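Local coordinates for protein purine nucleoside phosphorylase (Schistosoma mansoni, PDB 6B2L) that probably catalyses the reversible phosphorolysis of purine nucleosides such as inosine and guanosine, releasing the free base and ribose 1-phosphate, at residues Ser35-Leu40 / Thr116-Gly121; Arg124-Gly129 / Ser241-Asn246; Thr201-Asp206 / Val255-Glu260. One frame throughout, in Å; residues are numbered along the deposited sequence.

Contact 1: residues Ser35-Leu40 / Thr116-Gly121. With 2IM (piperidin-2-imine), chain I; DMS (dimethyl sulfoxide), chain C.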
loop_
_atom_site.group_PDB
_atom_site.type_symbol
_atom_site.label_atom_id
_atom_site.label_comp_id
_atom_site.label_asym_id
_atom_site.label_seq_id
_atom_site.Cartn_x
_atom_site.Cartn_y
_atom_site.Cartn_z
ATOM N N SER A 35 -16.348 12.761 12.763
ATOM C CA SER A 35 -16.254 14.217 12.680
ATOM C C SER A 35 -17.639 14.843 12.662
ATOM O O SER A 35 -18.464 14.488 11.819
ATOM C CB SER A 35 -15.495 14.615 11.414
ATOM O OG SER A 35 -14.175 14.090 11.431
ATOM N N GLY A 36 -17.895 15.768 13.597
ATOM C CA GLY A 36 -19.202 16.409 13.723
ATOM C C GLY A 36 -20.251 15.563 14.419
ATOM O O GLY A 36 -21.416 15.980 14.513
ATOM N N LEU A 37 -19.865 14.397 14.925
ATOM C CA LEU A 37 -20.791 13.429 15.514
ATOM C C LEU A 37 -20.532 13.181 17.002
ATOM O O LEU A 37 -20.907 12.122 17.522
ATOM C CB LEU A 37 -20.708 12.111 14.743
ATOM C CG LEU A 37 -20.904 12.249 13.224
ATOM C CD1 LEU A 37 -20.711 10.881 12.548
ATOM C CD2 LEU A 37 -22.274 12.866 12.867
ATOM N N GLY A 38 -19.932 14.135 17.711
ATOM C CA GLY A 38 -19.534 13.917 19.088
ATOM C C GLY A 38 -20.429 14.539 20.149
ATOM O O GLY A 38 -20.042 14.551 21.322
ATOM N N LYS A 39 -21.612 15.035 19.792
ATOM C CA LYS A 39 -22.458 15.715 20.777
ATOM C C LYS A 39 -22.764 14.824 21.983
ATOM O O LYS A 39 -22.877 15.313 23.114
ATOM C CB LYS A 39 -23.760 16.179 20.134
ATOM C CG LYS A 39 -24.610 17.030 21.080
ATOM C CD LYS A 39 -25.994 17.346 20.518
ATOM C CE LYS A 39 -26.787 18.258 21.456
ATOM N NZ LYS A 39 -26.933 17.713 22.843
ATOM N N LEU A 40 -22.938 13.519 21.766
ATOM C CA LEU A 40 -23.260 12.629 22.883
ATOM C C LEU A 40 -22.260 12.752 24.028
ATOM O O LEU A 40 -22.641 12.646 25.202
ATOM C CB LEU A 40 -23.318 11.179 22.399
ATOM C CG LEU A 40 -23.614 10.107 23.464
ATOM C CD1 LEU A 40 -24.954 10.340 24.135
ATOM C CD2 LEU A 40 -23.595 8.738 22.835
ATOM N N THR A 116 -18.497 5.519 15.091
ATOM C CA THR A 116 -19.160 6.155 13.944
ATOM C C THR A 116 -18.114 6.825 13.050
ATOM O O THR A 116 -16.995 7.129 13.491
ATOM C CB THR A 116 -20.240 7.179 14.362
ATOM O OG1 THR A 116 -19.644 8.266 15.111
ATOM C CG2 THR A 116 -21.347 6.497 15.213
ATOM N N ASN A 117 -18.465 7.003 11.767
ATOM C CA ASN A 117 -17.594 7.703 10.816
ATOM C C ASN A 117 -18.444 8.327 9.710
ATOM O O ASN A 117 -19.627 8.022 9.564
ATOM C CB ASN A 117 -16.523 6.773 10.199
ATOM C CG ASN A 117 -17.106 5.648 9.360
ATOM O OD1 ASN A 117 -17.800 5.880 8.372
ATOM N ND2 ASN A 117 -16.725 4.417 9.694
ATOM N N LEU A 118 -17.837 9.257 8.962
ATOM C CA LEU A 118 -18.399 9.791 7.719
ATOM C C LEU A 118 -17.759 9.093 6.519
ATOM O O LEU A 118 -16.539 8.884 6.476
ATOM C CB LEU A 118 -18.171 11.296 7.632
ATOM C CG LEU A 118 -19.046 12.133 8.574
ATOM C CD1 LEU A 118 -18.292 13.369 8.999
ATOM C CD2 LEU A 118 -20.343 12.505 7.885
ATOM N N ALA A 119 -18.583 8.708 5.543
ATOM C CA ALA A 119 -18.094 7.911 4.422
ATOM C C ALA A 119 -18.712 8.374 3.106
ATOM O O ALA A 119 -19.788 8.991 3.067
ATOM C CB ALA A 119 -18.402 6.430 4.623
ATOM N N GLY A 120 -18.022 8.047 2.014
ATOM C CA GLY A 120 -18.611 8.165 0.690
ATOM C C GLY A 120 -19.383 6.908 0.318
ATOM O O GLY A 120 -18.967 5.780 0.612
ATOM N N GLY A 121 -20.557 7.111 -0.297
ATOM C CA GLY A 121 -21.344 5.994 -0.802
ATOM C C GLY A 121 -20.891 5.525 -2.186
ATOM O O GLY A 121 -20.679 6.336 -3.096
HETATM N N2 2IM I . -16.736 11.120 -0.009
HETATM C C1 2IM I . -16.291 11.059 1.157
HETATM N N1 2IM I . -15.142 10.252 1.421
HETATM C C4 2IM I . -14.565 10.068 2.733
HETATM C C5 2IM I . -15.086 11.039 3.792
HETATM C C3 2IM I . -16.563 11.318 3.654
HETATM C C2 2IM I . -16.958 11.832 2.289
HETATM S S DMS C . -14.569 10.443 10.345
HETATM O O DMS C . -16.013 10.325 10.698
HETATM C C1 DMS C . -13.562 10.791 11.797
HETATM C C2 DMS C . -13.889 8.968 9.609
#
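Leu37 and Leu118 bring a glycine-rich turn, Gly34 to Gly38, against the inner strand 112-121 in the phosphorylase fold; in related phosphorylases such a turn lines the phosphate site. The side chain of Leu37 is directed at the strand, its CG opposite the carbonyl carbon (chi1 -53°), and the branch CD1 does the touching. CD1 lies 3.8 Å from OG1 of Thr116, the two side chains crossing at a slant. OG1 can lie against a methyl because it is hydrogen-bonded elsewhere, to N of Gly34 and to the hydroxyl of the modified residue at position 33. The same CD1 branch of Leu37 comes up beside the branch point CG of Leu118, a loose apolar contact at 4.5 Å, and Leu242 of the next strand touches both leucines. Leu118 reaches back with its own CD1, 3.9 Å from CB of Ser35. Gly36 adopts a positive phi of 78°, a backbone shape that glycine takes up easily and that lets the chain turn. The side chain of Asn117 leaves the strand on the side away from residues 35-40, where its amide binds Ser241 and Thr223. No hydrogen bond joins the two segments directly; a dimethyl sulfoxide bridges them, in a spot consistent with binding a phosphate oxygen. Its oxygen accepts from two backbone amides at once, 3.2 Å from N of Ser35 and 2.7 Å from N of Leu118.

Contact 2: residues Arg124-Gly129 / Ser241-Asn246. With 2IM (piperidin-2-imine), chain I.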
loop_
_atom_site.group_PDB
_atom_site.type_symbol
_atom_site.label_atom_id
_atom_site.label_comp_id
_atom_site.label_asym_id
_atom_site.label_seq_id
_atom_site.Cartn_x
_atom_site.Cartn_y
_atom_site.Cartn_z
ATOM N N ARG A 124 -25.171 1.926 -5.389
ATOM C CA ARG A 124 -26.108 2.876 -5.967
ATOM C C ARG A 124 -27.370 3.057 -5.129
ATOM O O ARG A 124 -28.080 4.042 -5.336
ATOM C CB ARG A 124 -26.460 2.446 -7.391
ATOM C CG ARG A 124 -25.301 2.641 -8.365
ATOM C CD ARG A 124 -25.624 2.087 -9.737
ATOM N NE ARG A 124 -24.553 2.313 -10.703
ATOM C CZ ARG A 124 -24.312 3.476 -11.301
ATOM N NH1 ARG A 124 -25.052 4.544 -11.024
ATOM N NH2 ARG A 124 -23.316 3.576 -12.171
ATOM N N LYS A 125 -27.656 2.168 -4.174
ATOM C CA LYS A 125 -28.821 2.365 -3.311
ATOM C C LYS A 125 -28.614 3.432 -2.230
ATOM O O LYS A 125 -29.581 3.789 -1.543
ATOM C CB LYS A 125 -29.210 1.049 -2.626
ATOM C CG LYS A 125 -29.633 -0.053 -3.567
ATOM C CD LYS A 125 -30.284 -1.185 -2.793
ATOM C CE LYS A 125 -30.852 -2.249 -3.712
ATOM N NZ LYS A 125 -29.794 -3.110 -4.309
ATOM N N LEU A 126 -27.394 3.936 -2.042
ATOM C CA LEU A 126 -27.084 4.823 -0.920
ATOM C C LEU A 126 -27.200 6.303 -1.299
ATOM O O LEU A 126 -26.692 6.728 -2.341
ATOM C CB LEU A 126 -25.680 4.520 -0.393
ATOM C CG LEU A 126 -25.537 3.114 0.195
ATOM C CD1 LEU A 126 -24.082 2.875 0.553
ATOM C CD2 LEU A 126 -26.413 2.921 1.414
ATOM N N LYS A 127 -27.880 7.075 -0.447
ATOM C CA LYS A 127 -28.091 8.510 -0.603
ATOM C C LYS A 127 -27.408 9.262 0.537
ATOM O O LYS A 127 -27.201 8.729 1.632
ATOM C CB LYS A 127 -29.578 8.886 -0.581
ATOM C CG LYS A 127 -30.374 8.432 -1.768
ATOM C CD LYS A 127 -31.821 8.879 -1.621
ATOM C CE LYS A 127 -32.610 7.872 -0.831
ATOM N NZ LYS A 127 -33.224 6.867 -1.730
ATOM N N SER A 128 -27.121 10.537 0.294
ATOM C CA SER A 128 -26.673 11.408 1.376
ATOM C C SER A 128 -27.664 11.361 2.544
ATOM O O SER A 128 -28.885 11.478 2.351
ATOM C CB SER A 128 -26.524 12.835 0.843
ATOM O OG SER A 128 -26.033 13.718 1.823
ATOM N N GLY A 129 -27.126 11.146 3.762
ATOM C CA GLY A 129 -27.909 11.068 4.973
ATOM C C GLY A 129 -28.284 9.660 5.416
ATOM O O GLY A 129 -28.872 9.513 6.507
ATOM N N SER A 241 -21.421 3.882 9.499
ATOM C CA SER A 241 -21.066 4.996 8.613
ATOM C C SER A 241 -22.289 5.879 8.342
ATOM O O SER A 241 -23.390 5.370 8.060
ATOM C CB SER A 241 -20.537 4.498 7.264
ATOM O OG SER A 241 -19.252 3.919 7.364
ATOM N N LEU A 242 -22.088 7.212 8.417
ATOM C CA LEU A 242 -23.020 8.201 7.875
ATOM C C LEU A 242 -22.574 8.577 6.461
ATOM O O LEU A 242 -21.410 8.969 6.254
ATOM C CB LEU A 242 -23.067 9.451 8.758
ATOM C CG LEU A 242 -23.817 10.652 8.186
ATOM C CD1 LEU A 242 -25.301 10.323 7.930
ATOM C CD2 LEU A 242 -23.716 11.782 9.198
ATOM N N ILE A 243 -23.481 8.449 5.488
ATOM C CA ILE A 243 -23.149 8.703 4.083
ATOM C C ILE A 243 -23.218 10.194 3.790
ATOM O O ILE A 243 -24.285 10.808 3.883
ATOM C CB ILE A 243 -24.086 7.928 3.144
ATOM C CG1 ILE A 243 -24.056 6.426 3.481
ATOM C CG2 ILE A 243 -23.696 8.170 1.691
ATOM C CD1 ILE A 243 -22.654 5.811 3.452
ATOM N N ALA A 244 -22.081 10.783 3.386
ATOM C CA ALA A 244 -22.042 12.210 3.079
ATOM C C ALA A 244 -22.497 12.524 1.657
ATOM O O ALA A 244 -23.028 13.607 1.411
ATOM C CB ALA A 244 -20.635 12.763 3.301
ATOM N N ASN A 245 -22.325 11.585 0.725
ATOM C CA ASN A 245 -22.506 11.813 -0.714
ATOM C C ASN A 245 -22.454 10.443 -1.372
ATOM O O ASN A 245 -21.959 9.489 -0.763
ATOM C CB ASN A 245 -21.418 12.729 -1.280
ATOM C CG ASN A 245 -20.049 12.035 -1.348
ATOM O OD1 ASN A 245 -19.424 11.766 -0.323
ATOM N ND2 ASN A 245 -19.595 11.731 -2.554
ATOM N N ASN A 246 -22.962 10.332 -2.614
ATOM C CA ASN A 246 -22.748 9.128 -3.415
ATOM C C ASN A 246 -21.692 9.458 -4.472
ATOM O O ASN A 246 -21.953 10.231 -5.409
ATOM C CB ASN A 246 -24.030 8.612 -4.066
ATOM C CG ASN A 246 -23.810 7.306 -4.740
ATOM O OD1 ASN A 246 -23.091 7.241 -5.740
ATOM N ND2 ASN A 246 -24.355 6.215 -4.159
HETATM N N2 2IM I . -16.736 11.120 -0.009
HETATM C C1 2IM I . -16.291 11.059 1.157
HETATM N N1 2IM I . -15.142 10.252 1.421
HETATM C C4 2IM I . -14.565 10.068 2.733
HETATM C C5 2IM I . -15.086 11.039 3.792
HETATM C C3 2IM I . -16.563 11.318 3.654
HETATM C C2 2IM I . -16.958 11.832 2.289
#
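Ser128 and Asn245 bring the two backbones nearest, their CA atoms 4.7 Å apart, as the loop 124-129 runs past the end of strand 236-246 with end-to-end directions 138° apart. N of Gly129 donates to O of Ile243 at 2.9 Å; the positive phi of this residue (96°) is one that glycine, lacking a CB, adopts without strain. Three residues earlier in the loop, O of Leu126 accepts from ND2 of Asn246 at 3.0 Å, the donor approaching somewhat out of the carbonyl plane. CG of Asn246 stands anti to the backbone N (chi1 -173°), which carries the amide across to the loop while OD1 caps helix 247-253 at Leu249 N; asparagine can do both. Between these bonds Ile243 presses CG2 against O of Lys127, 3.5 Å away, and CD1 faces CD1 of Leu126. Asn245 points away from the loop, and its OD1 accepts from N2 of piperidin-2-imine at 2.8 Å, as expected of an asparagine in the purine pocket of this family. Around this junction, Leu126 and Ile243 both rest on Val132 of strand 131-139 and on Val218 of strand 218-220, while helix 259-283 packs on Ser128 through Val265 and on Ala244 through Val262.

Contact 3: residues Thr201-Asp206 / Val255-Glu260. With 2IM (piperidin-2-imine), chain I; DMS (dimethyl sulfoxide), chain D.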
loop_
_atom_site.group_PDB
_atom_site.type_symbol
_atom_site.label_atom_id
_atom_site.label_comp_id
_atom_site.label_asym_id
_atom_site.label_seq_id
_atom_site.Cartn_x
_atom_site.Cartn_y
_atom_site.Cartn_z
ATOM N N THR A 201 -6.608 12.631 0.562
ATOM C CA THR A 201 -7.403 13.010 -0.603
ATOM C C THR A 201 -8.681 12.184 -0.643
ATOM O O THR A 201 -8.662 10.978 -0.411
ATOM C CB THR A 201 -6.623 12.814 -1.917
ATOM O OG1 THR A 201 -6.139 11.470 -2.014
ATOM C CG2 THR A 201 -5.398 13.790 -2.020
ATOM N N TYR A 202 -9.799 12.831 -0.985
ATOM C CA TYR A 202 -11.001 12.068 -1.264
ATOM C C TYR A 202 -10.721 11.099 -2.401
ATOM O O TYR A 202 -9.847 11.344 -3.250
ATOM C CB TYR A 202 -12.171 13.015 -1.597
ATOM C CG TYR A 202 -12.644 13.889 -0.422
ATOM C CD1 TYR A 202 -13.090 13.323 0.746
ATOM C CD2 TYR A 202 -12.587 15.267 -0.497
ATOM C CE1 TYR A 202 -13.514 14.110 1.816
ATOM C CE2 TYR A 202 -13.008 16.063 0.551
ATOM C CZ TYR A 202 -13.462 15.470 1.711
ATOM O OH TYR A 202 -13.865 16.262 2.769
ATOM N N GLU A 203 -11.425 9.961 -2.382
ATOM C CA GLU A 203 -11.383 9.027 -3.503
ATOM C C GLU A 203 -11.627 9.735 -4.833
ATOM O O GLU A 203 -12.552 10.548 -4.960
ATOM C CB GLU A 203 -12.429 7.913 -3.258
ATOM C CG GLU A 203 -13.944 8.359 -3.252
ATOM C CD GLU A 203 -14.506 8.809 -1.904
ATOM O OE1 GLU A 203 -13.732 9.041 -0.957
ATOM O OE2 GLU A 203 -15.755 8.940 -1.804
ATOM N N SER A 204 -10.774 9.437 -5.825
ATOM C CA SER A 204 -10.945 10.035 -7.147
ATOM C C SER A 204 -12.134 9.395 -7.863
ATOM O O SER A 204 -12.544 8.288 -7.523
ATOM C CB SER A 204 -9.687 9.871 -7.990
ATOM O OG SER A 204 -9.517 8.518 -8.397
ATOM N N PRO A 205 -12.690 10.056 -8.878
ATOM C CA PRO A 205 -13.808 9.422 -9.606
ATOM C C PRO A 205 -13.482 8.018 -10.091
ATOM O O PRO A 205 -14.333 7.107 -10.028
ATOM C CB PRO A 205 -14.049 10.382 -10.773
ATOM C CG PRO A 205 -13.657 11.728 -10.212
ATOM C CD PRO A 205 -12.503 11.476 -9.267
ATOM N N ASP A 206 -12.265 7.812 -10.586
ATOM C CA ASP A 206 -11.928 6.489 -11.099
ATOM C C ASP A 206 -11.603 5.484 -9.996
ATOM O O ASP A 206 -11.863 4.286 -10.164
ATOM C CB ASP A 206 -10.798 6.625 -12.118
ATOM C CG ASP A 206 -11.256 7.419 -13.351
ATOM O OD1 ASP A 206 -12.123 6.908 -14.125
ATOM O OD2 ASP A 206 -10.812 8.580 -13.519
ATOM N N VAL A 255 -19.819 16.483 -10.101
ATOM C CA VAL A 255 -20.062 17.219 -8.863
ATOM C C VAL A 255 -18.899 17.014 -7.888
ATOM O O VAL A 255 -18.414 15.886 -7.689
ATOM C CB VAL A 255 -21.394 16.758 -8.236
ATOM C CG1 VAL A 255 -21.474 17.139 -6.754
ATOM C CG2 VAL A 255 -22.550 17.339 -9.022
ATOM N N SER A 256 -18.471 18.099 -7.239
ATOM C CA SER A 256 -17.304 18.031 -6.356
ATOM C C SER A 256 -17.664 17.507 -4.966
ATOM O O SER A 256 -18.815 17.547 -4.531
ATOM C CB SER A 256 -16.664 19.407 -6.210
ATOM O OG SER A 256 -17.508 20.249 -5.442
ATOM N N ILE A 257 -16.637 17.019 -4.269
ATOM C CA ILE A 257 -16.706 16.590 -2.873
ATOM C C ILE A 257 -15.883 17.580 -2.061
ATOM O O ILE A 257 -14.774 17.933 -2.475
ATOM C CB ILE A 257 -16.136 15.163 -2.701
ATOM C CG1 ILE A 257 -16.716 14.188 -3.738
ATOM C CG2 ILE A 257 -16.358 14.661 -1.283
ATOM C CD1 ILE A 257 -15.955 12.853 -3.831
ATOM N N ASN A 258 -16.394 18.031 -0.906
ATOM C CA ASN A 258 -15.575 18.936 -0.093
ATOM C C ASN A 258 -15.964 18.875 1.380
ATOM O O ASN A 258 -17.039 18.395 1.751
ATOM C CB ASN A 258 -15.594 20.385 -0.639
ATOM C CG ASN A 258 -16.854 21.176 -0.297
ATOM O OD1 ASN A 258 -17.253 21.292 0.861
ATOM N ND2 ASN A 258 -17.438 21.795 -1.316
ATOM N N HIS A 259 -15.020 19.296 2.233
ATOM C CA HIS A 259 -15.177 19.098 3.673
ATOM C C HIS A 259 -16.385 19.862 4.210
ATOM O O HIS A 259 -17.074 19.382 5.111
ATOM C CB HIS A 259 -13.895 19.528 4.391
ATOM C CG HIS A 259 -13.857 19.199 5.851
ATOM N ND1 HIS A 259 -14.008 17.917 6.342
ATOM C CD2 HIS A 259 -13.622 19.984 6.929
ATOM C CE1 HIS A 259 -13.896 17.935 7.660
ATOM N NE2 HIS A 259 -13.669 19.178 8.041
ATOM N N GLU A 260 -16.666 21.044 3.660
ATOM C CA GLU A 260 -17.802 21.821 4.159
ATOM C C GLU A 260 -19.118 21.097 3.891
ATOM O O GLU A 260 -20.039 21.101 4.739
ATOM C CB GLU A 260 -17.797 23.213 3.524
ATOM C CG GLU A 260 -16.620 24.088 3.969
ATOM C CD GLU A 260 -15.270 23.567 3.497
ATOM O OE1 GLU A 260 -15.151 23.202 2.309
ATOM O OE2 GLU A 260 -14.332 23.508 4.320
HETATM N N2 2IM I . -16.736 11.120 -0.009
HETATM C C1 2IM I . -16.291 11.059 1.157
HETATM N N1 2IM I . -15.142 10.252 1.421
HETATM C C4 2IM I . -14.565 10.068 2.733
HETATM C C5 2IM I . -15.086 11.039 3.792
HETATM C C3 2IM I . -16.563 11.318 3.654
HETATM C C2 2IM I . -16.958 11.832 2.289
HETATM S S DMS D . -14.074 14.098 5.991
HETATM O O DMS D . -14.225 15.384 5.206
HETATM C C1 DMS D . -12.610 13.054 5.737
HETATM C C2 DMS D . -14.001 14.489 7.750
#
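Tyr202 and Ile257 mark the closest backbone approach, their CA atoms 7.5 Å apart, where two loops meet, each just ahead of a helix. The methyl CG2 of Ile257 sits over the centre of the Tyr202 ring, 3.8 Å from its centroid and 9° off the normal, a CH-pi contact. A beta-branched chain suits this place, its branch settling on the broad face. OH of Tyr202 and ND1 of His259 both donate to the oxygen of a dimethyl sulfoxide, probably from the crystallisation liquor, at 2.6 Å and 2.8 Å, holding it between two ring edges. Phe161 of a neighbouring subunit packs on Tyr202 and meets the His259 ring, making this part of the site a subunit interface. Glu203, bent at chi2 (-89°), turns its carboxylate to the piperidin-2-imine: OE1 takes N1 at 3.0 Å along a nearly straight N-H, and OE2 takes N2 at the same distance while also binding Ser247. The bidentate grip on an amidine is consistent with a carboxylate that receives N-H groups of the purine, as in related phosphorylases, and the two ring donors may mark where a hydroxyl of the nucleoside sugar binds.

Following the chain from the N terminus, contact 1 closes a loop from the turn after strand 29-31 to strand 112-121, and it is complete before contact 2 opens. Contact 2 then spans from the loop 124-129 to the end of strand 236-246, the parallel neighbour of strand 112-121, so the first two contacts share one sheet; N of Gly121 and O of Asn245 lie 2.8 Å apart there. Contact 3 starts inside that second loop and ends beyond it, so contacts 2 and 3 cross. It ties the entrance of helix 205-213 to that of helix 259-283. All three border the same bound piperidin-2-imine.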